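PDB 3HIU: uncharacterized protein from Xanthomonas campestris pv. campestris, which is of unknown function but folds as a ferritin-like four-helix bundle of the DUF892 family, with a sodium ion bound inside the bundle. Local coordinates for residues 18-22 and 49-53. Residues are numbered along the deposited sequence; the frame is centred on the assembly and turned at random.
Sequences EKEAE and TQQQS. With NA (sodium ion), chain J.
A sodium site in the interior of the helical bundle lies where Thr49 and Gln52 face Glu18. Thr49 OG1 binds the ion at 2.6 Å and Gln52 OE1 at 2.8 Å, while Glu18 OE1 lies a little farther off, 3.0 Å from the sodium. Glu18 reaches this place by a bend at its second torsion (chi2 -62°), and the Glu18 and Gln52 side chains cross at about a right angle, with the carboxylate and amide planes 78° apart. Glu107 of helix 94-120 places a further carboxylate close to Glu18. At its other end the Gln52 amide gives NE2 to Gln136 OE1 of helix 124-159, which probably helps to hold OE1 toward the metal. Helices 2-28 and 36-62 run antiparallel in this ferritin-like bundle, the two short segments 170° apart with axes 9.1 Å from each other. Between them the rotamer of Thr49, which turns OG1 to the sodium, sets CG2 against Glu22 CB at 3.4 Å, and one turn farther along helix 36-62, Ser53 CB meets Glu18 CB at 3.6 Å. Away from the metal a water joins three side chains: it accepts from Lys19 NZ, donates to Glu22 OE1 at 2.7 Å and lies 2.6 Å from Ser53 OG. The extended Glu22 side chain also brings OE1 against Gln50 CG.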
loop_
_atom_site.group_PDB
_atom_site.type_symbol
_atom_site.label_atom_id
_atom_site.label_comp_id
_atom_site.label_asym_id
_atom_site.label_seq_id
_atom_site.Cartn_x
_atom_site.Cartn_y
_atom_site.Cartn_z
ATOM N N GLU B 18 3.699 -10.328 -8.258
ATOM C CA GLU B 18 4.776 -11.015 -7.552
ATOM C C GLU B 18 6.101 -10.871 -8.266
ATOM O O GLU B 18 7.160 -10.944 -7.645
ATOM C CB GLU B 18 4.460 -12.504 -7.396
ATOM C CG GLU B 18 3.263 -12.795 -6.522
ATOM C CD GLU B 18 3.458 -12.310 -5.110
ATOM O OE1 GLU B 18 4.604 -11.968 -4.742
ATOM O OE2 GLU B 18 2.463 -12.275 -4.359
ATOM N N LYS B 19 6.083 -10.682 -9.551
ATOM C CA LYS B 19 7.308 -10.481 -10.319
ATOM C C LYS B 19 7.821 -9.051 -10.115
ATOM O O LYS B 19 9.030 -8.819 -10.049
ATOM C CB LYS B 19 7.072 -10.771 -11.805
ATOM C CG LYS B 19 6.537 -12.179 -12.102
ATOM C CD LYS B 19 7.631 -13.230 -11.975
ATOM C CE LYS B 19 7.070 -14.592 -11.602
ATOM N NZ LYS B 19 8.158 -15.549 -11.232
ATOM N N GLU B 20 6.892 -8.102 -10.004
ATOM C CA GLU B 20 7.223 -6.712 -9.700
ATOM C C GLU B 20 7.701 -6.586 -8.256
ATOM O O GLU B 20 8.614 -5.814 -7.948
ATOM C CB GLU B 20 6.005 -5.813 -9.929
ATOM C CG GLU B 20 6.147 -4.411 -9.352
ATOM C CD GLU B 20 4.832 -3.646 -9.315
ATOM O OE1 GLU B 20 3.755 -4.290 -9.347
ATOM O OE2 GLU B 20 4.879 -2.397 -9.246
ATOM N N ALA B 21 7.070 -7.345 -7.368
ATOM C CA ALA B 21 7.491 -7.369 -5.979
ATOM C C ALA B 21 8.911 -7.917 -5.909
ATOM O O ALA B 21 9.783 -7.323 -5.268
ATOM C CB ALA B 21 6.532 -8.221 -5.131
ATOM N N GLU B 22 9.144 -9.040 -6.591
ATOM C CA GLU B 22 10.445 -9.713 -6.550
ATOM C C GLU B 22 11.590 -8.834 -7.050
ATOM O O GLU B 22 12.708 -8.896 -6.525
ATOM C CB GLU B 22 10.408 -11.029 -7.328
ATOM C CG GLU B 22 11.788 -11.597 -7.610
ATOM C CD GLU B 22 11.747 -12.801 -8.530
ATOM O OE1 GLU B 22 10.746 -13.553 -8.484
ATOM O OE2 GLU B 22 12.718 -12.992 -9.298
ATOM N N THR B 49 8.893 -14.802 -2.328
ATOM C CA THR B 49 8.119 -14.312 -3.478
ATOM C C THR B 49 8.255 -15.230 -4.678
ATOM O O THR B 49 7.263 -15.649 -5.272
ATOM C CB THR B 49 8.562 -12.905 -3.926
ATOM O OG1 THR B 49 7.986 -11.928 -3.056
ATOM C CG2 THR B 49 8.085 -12.622 -5.346
ATOM N N GLN B 50 9.493 -15.531 -5.048
ATOM C CA GLN B 50 9.737 -16.458 -6.140
ATOM C C GLN B 50 8.868 -17.712 -5.993
ATOM O O GLN B 50 8.328 -18.226 -6.975
ATOM C CB GLN B 50 11.219 -16.813 -6.198
ATOM C CG GLN B 50 12.091 -15.600 -6.446
ATOM C CD GLN B 50 13.539 -15.830 -6.074
ATOM O OE1 GLN B 50 13.913 -16.914 -5.629
ATOM N NE2 GLN B 50 14.364 -14.805 -6.252
ATOM N N GLN B 51 8.719 -18.181 -4.757
ATOM C CA GLN B 51 7.896 -19.351 -4.470
ATOM C C GLN B 51 6.390 -19.061 -4.492
ATOM O O GLN B 51 5.581 -19.964 -4.702
ATOM C CB GLN B 51 8.305 -19.967 -3.137
ATOM C CG GLN B 51 9.706 -20.523 -3.158
ATOM C CD GLN B 51 9.897 -21.627 -2.151
ATOM O OE1 GLN B 51 9.272 -21.625 -1.089
ATOM N NE2 GLN B 51 10.762 -22.582 -2.475
ATOM N N GLN B 52 6.015 -17.803 -4.275
ATOM C CA GLN B 52 4.617 -17.400 -4.372
ATOM C C GLN B 52 4.086 -17.556 -5.787
ATOM O O GLN B 52 3.228 -18.397 -6.041
ATOM C CB GLN B 52 4.432 -15.960 -3.899
ATOM C CG GLN B 52 4.219 -15.879 -2.420
ATOM C CD GLN B 52 4.364 -14.478 -1.885
ATOM O OE1 GLN B 52 4.349 -13.503 -2.638
ATOM N NE2 GLN B 52 4.514 -14.370 -0.572
ATOM N N SER B 53 4.606 -16.742 -6.703
ATOM C CA SER B 53 4.164 -16.765 -8.090
ATOM C C SER B 53 4.296 -18.166 -8.700
ATOM O O SER B 53 3.443 -18.597 -9.456
ATOM C CB SER B 53 4.936 -15.734 -8.909
ATOM O OG SER B 53 6.328 -15.960 -8.818
HETATM NA NA NA J . 5.761 -11.126 -2.074
HETATM O O HOH W 1 8.165 -14.162 -8.659
#